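Long-range contact in orotidine 5'-phosphate decarboxylase (Streptomyces avermitilis, PDB 3V75), which probably catalyses the decarboxylation of orotidine 5'-phosphate to UMP, the last step of de novo UMP biosynthesis: residues S143-Y154 / G168-L176. Numbering follows the deposited sequence.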
loop_
_atom_site.group_PDB
_atom_site.type_symbol
_atom_site.label_atom_id
_atom_site.label_comp_id
_atom_site.label_asym_id
_atom_site.label_seq_id
_atom_site.Cartn_x
_atom_site.Cartn_y
_atom_site.Cartn_z
ATOM N N SER A 143 -12.007 -5.884 -8.403
ATOM C CA SER A 143 -11.525 -7.217 -8.058
ATOM C C SER A 143 -12.475 -7.835 -7.030
ATOM O O SER A 143 -13.199 -7.125 -6.325
ATOM C CB SER A 143 -10.101 -7.119 -7.482
ATOM O OG SER A 143 -9.204 -6.538 -8.431
ATOM N N ASP A 144 -12.464 -9.162 -6.915
ATOM C CA ASP A 144 -13.352 -9.825 -5.968
ATOM C C ASP A 144 -12.897 -9.656 -4.527
ATOM O O ASP A 144 -13.700 -9.757 -3.600
ATOM C CB ASP A 144 -13.434 -11.303 -6.333
ATOM C CG ASP A 144 -14.047 -11.476 -7.677
ATOM O OD1 ASP A 144 -15.280 -11.239 -7.784
ATOM O OD2 ASP A 144 -13.315 -11.768 -8.668
ATOM N N ALA A 145 -11.610 -9.401 -4.325
ATOM C CA ALA A 145 -11.115 -9.051 -2.996
ATOM C C ALA A 145 -9.845 -8.237 -3.098
ATOM O O ALA A 145 -9.217 -8.190 -4.163
ATOM C CB ALA A 145 -10.881 -10.319 -2.132
ATOM N N LEU A 146 -9.453 -7.613 -1.984
ATOM C CA LEU A 146 -8.275 -6.757 -1.952
ATOM C C LEU A 146 -7.486 -7.100 -0.717
ATOM O O LEU A 146 -8.067 -7.225 0.370
ATOM C CB LEU A 146 -8.729 -5.289 -1.868
ATOM C CG LEU A 146 -7.634 -4.242 -1.715
ATOM C CD1 LEU A 146 -6.674 -4.161 -2.929
ATOM C CD2 LEU A 146 -8.293 -2.844 -1.381
ATOM N N THR A 147 -6.165 -7.227 -0.838
ATOM C CA THR A 147 -5.340 -7.352 0.363
ATOM C C THR A 147 -5.104 -5.947 0.940
ATOM O O THR A 147 -4.819 -4.975 0.200
ATOM C CB THR A 147 -3.966 -8.057 0.108
ATOM O OG1 THR A 147 -3.217 -7.288 -0.838
ATOM C CG2 THR A 147 -4.174 -9.506 -0.437
ATOM N N VAL A 148 -5.185 -5.865 2.271
ATOM C CA VAL A 148 -5.014 -4.588 2.992
ATOM C C VAL A 148 -4.132 -4.766 4.200
ATOM O O VAL A 148 -4.085 -5.848 4.816
ATOM C CB VAL A 148 -6.377 -3.960 3.425
ATOM C CG1 VAL A 148 -7.209 -3.605 2.187
ATOM C CG2 VAL A 148 -7.177 -4.925 4.330
ATOM N N SER A 149 -3.422 -3.704 4.546
ATOM C CA SER A 149 -2.481 -3.740 5.661
ATOM C C SER A 149 -3.165 -2.966 6.814
ATOM O O SER A 149 -3.800 -1.922 6.579
ATOM C CB SER A 149 -1.177 -3.097 5.166
ATOM O OG SER A 149 -0.097 -3.148 6.096
ATOM N N PRO A 150 -3.153 -3.504 8.034
ATOM C CA PRO A 150 -3.863 -2.822 9.131
ATOM C C PRO A 150 -2.932 -2.073 10.070
ATOM O O PRO A 150 -3.315 -1.946 11.249
ATOM C CB PRO A 150 -4.532 -3.969 9.846
ATOM C CG PRO A 150 -3.455 -5.093 9.748
ATOM C CD PRO A 150 -2.844 -4.912 8.364
ATOM N N TYR A 151 -1.803 -1.542 9.624
ATOM C CA TYR A 151 -0.900 -0.819 10.512
ATOM C C TYR A 151 -1.613 0.375 11.205
ATOM O O TYR A 151 -1.281 0.758 12.332
ATOM C CB TYR A 151 0.394 -0.343 9.780
ATOM C CG TYR A 151 1.411 0.290 10.681
ATOM C CD1 TYR A 151 2.345 -0.510 11.439
ATOM C CD2 TYR A 151 1.478 1.668 10.874
ATOM C CE1 TYR A 151 3.271 0.078 12.290
ATOM C CE2 TYR A 151 2.386 2.262 11.744
ATOM C CZ TYR A 151 3.359 1.445 12.460
ATOM O OH TYR A 151 4.226 2.062 13.357
ATOM N N LEU A 152 -2.567 0.979 10.489
ATOM C CA LEU A 152 -3.278 2.154 11.019
ATOM C C LEU A 152 -4.480 1.747 11.894
ATOM O O LEU A 152 -5.184 2.619 12.435
ATOM C CB LEU A 152 -3.699 3.074 9.865
ATOM C CG LEU A 152 -2.519 3.521 9.015
ATOM C CD1 LEU A 152 -2.985 4.259 7.761
ATOM C CD2 LEU A 152 -1.594 4.440 9.805
ATOM N N GLY A 153 -4.681 0.439 12.085
ATOM C CA GLY A 153 -5.685 -0.081 12.992
ATOM C C GLY A 153 -6.842 -0.699 12.225
ATOM O O GLY A 153 -7.209 -0.210 11.157
ATOM N N TYR A 154 -7.435 -1.756 12.766
ATOM C CA TYR A 154 -8.525 -2.433 12.060
ATOM C C TYR A 154 -9.675 -1.447 11.686
ATOM O O TYR A 154 -10.235 -1.501 10.579
ATOM C CB TYR A 154 -9.050 -3.626 12.871
ATOM C CG TYR A 154 -10.096 -4.408 12.107
ATOM C CD1 TYR A 154 -9.708 -5.414 11.207
ATOM C CD2 TYR A 154 -11.452 -4.117 12.236
ATOM C CE1 TYR A 154 -10.650 -6.122 10.483
ATOM C CE2 TYR A 154 -12.408 -4.818 11.513
ATOM C CZ TYR A 154 -11.994 -5.818 10.641
ATOM O OH TYR A 154 -12.909 -6.549 9.911
ATOM N N GLY A 168 -20.325 -7.154 -2.853
ATOM C CA GLY A 168 -20.154 -8.610 -2.839
ATOM C C GLY A 168 -18.674 -8.986 -2.979
ATOM O O GLY A 168 -18.348 -10.141 -3.353
ATOM N N ALA A 169 -17.777 -8.065 -2.610
ATOM C CA ALA A 169 -16.330 -8.291 -2.601
ATOM C C ALA A 169 -15.860 -8.610 -1.192
ATOM O O ALA A 169 -16.645 -8.573 -0.226
ATOM C CB ALA A 169 -15.590 -7.067 -3.139
ATOM N N GLY A 170 -14.580 -8.950 -1.058
ATOM C CA GLY A 170 -14.008 -9.266 0.246
ATOM C C GLY A 170 -12.686 -8.543 0.468
ATOM O O GLY A 170 -12.191 -7.803 -0.401
ATOM N N LEU A 171 -12.118 -8.759 1.647
ATOM C CA LEU A 171 -10.785 -8.253 1.968
ATOM C C LEU A 171 -9.950 -9.405 2.514
ATOM O O LEU A 171 -10.507 -10.359 3.077
ATOM C CB LEU A 171 -10.822 -7.164 3.055
ATOM C CG LEU A 171 -11.651 -5.906 2.734
ATOM C CD1 LEU A 171 -11.651 -4.966 3.982
ATOM C CD2 LEU A 171 -11.151 -5.161 1.516
ATOM N N PHE A 172 -8.624 -9.292 2.361
ATOM C CA PHE A 172 -7.686 -10.118 3.132
ATOM C C PHE A 172 -6.788 -9.182 3.893
ATOM O O PHE A 172 -5.999 -8.421 3.307
ATOM C CB PHE A 172 -6.862 -11.008 2.211
ATOM C CG PHE A 172 -7.665 -12.163 1.617
ATOM C CD1 PHE A 172 -8.293 -12.030 0.375
ATOM C CD2 PHE A 172 -7.818 -13.372 2.323
ATOM C CE1 PHE A 172 -9.032 -13.083 -0.157
ATOM C CE2 PHE A 172 -8.551 -14.409 1.790
ATOM C CZ PHE A 172 -9.155 -14.271 0.553
ATOM N N VAL A 173 -6.922 -9.218 5.214
ATOM C CA VAL A 173 -6.139 -8.357 6.092
ATOM C C VAL A 173 -4.853 -9.058 6.455
ATOM O O VAL A 173 -4.895 -10.206 6.887
ATOM C CB VAL A 173 -6.953 -8.023 7.386
ATOM C CG1 VAL A 173 -6.125 -7.128 8.322
ATOM C CG2 VAL A 173 -8.291 -7.337 6.987
ATOM N N LEU A 174 -3.711 -8.384 6.311
ATOM C CA LEU A 174 -2.450 -9.005 6.727
ATOM C C LEU A 174 -2.521 -9.368 8.200
ATOM O O LEU A 174 -2.858 -8.518 9.037
ATOM C CB LEU A 174 -1.285 -8.049 6.537
ATOM C CG LEU A 174 -1.067 -7.486 5.137
ATOM C CD1 LEU A 174 0.113 -6.546 5.094
ATOM C CD2 LEU A 174 -0.881 -8.638 4.105
ATOM N N ALA A 175 -2.223 -10.624 8.541
ATOM C CA ALA A 175 -2.231 -11.029 9.944
ATOM C C ALA A 175 -0.885 -11.613 10.370
ATOM O O ALA A 175 -0.225 -11.097 11.259
ATOM C CB ALA A 175 -3.373 -12.012 10.222
ATOM N N LEU A 176 -0.476 -12.698 9.709
ATOM C CA LEU A 176 0.733 -13.450 10.075
ATOM C C LEU A 176 1.500 -13.767 8.790
ATOM O O LEU A 176 0.995 -14.487 7.921
ATOM C CB LEU A 176 0.322 -14.744 10.753
ATOM C CG LEU A 176 -0.239 -14.532 12.163
ATOM C CD1 LEU A 176 -1.023 -15.736 12.634
ATOM C CD2 LEU A 176 0.913 -14.188 13.150
#
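Ala145 to Val148 pair in parallel with Gly170 to Val173, as neighbouring strands of the closed eight-stranded TIM barrel. Helix 158-167 makes the crossover between them, which completes a beta-alpha-beta unit. Five backbone hydrogen bonds join the strands. Gly170 N gives the shortest, 2.8 Å to Asp144 O. Leu146 N to Gly170 O is the longest at 3.2 Å and the most bent, 141° at the hydrogen. Leu174 N meets Val148 O almost end-on, with a C=O...N angle of 175°.

Ala145, Thr147 and Phe172 put their side chains on the barrel interior. Ala145 CB touches the Phe172 ring at CE1, 3.9 Å away. Thr147 CG2 packs on Phe172 CB. The Thr147 hydroxyl turns to strand 113-120 instead, where OG1 bonds to Asp117 OD1 and to the backbone N of Lys119, the predicted proton donor.

Leu146, Val148, Leu171 and Val173 form the outer, helix-facing side. Val148 CG2 lies 3.8 Å from Val173 CG2. Tyr154 brings CE1 to the same Val173 methyl, while its OH bonds to Glu207 of helix 196-207.

Beyond strand 145-148, Pro150 fits against Val173 and Leu174. With CG1 anti to the backbone N (chi1 179°), Val173 directs this methyl to Pro150 CG, at 3.6 Å. Replacing Pro150 by an alanine removes CG and CD, and is likely to open a gap beside Val173 CG1 and Leu174 CB. The CB of Leu174 points toward 143-154. Its CG lies close to Val148 O, and Leu174 CD1 rests 3.5 Å from Ser149 OG.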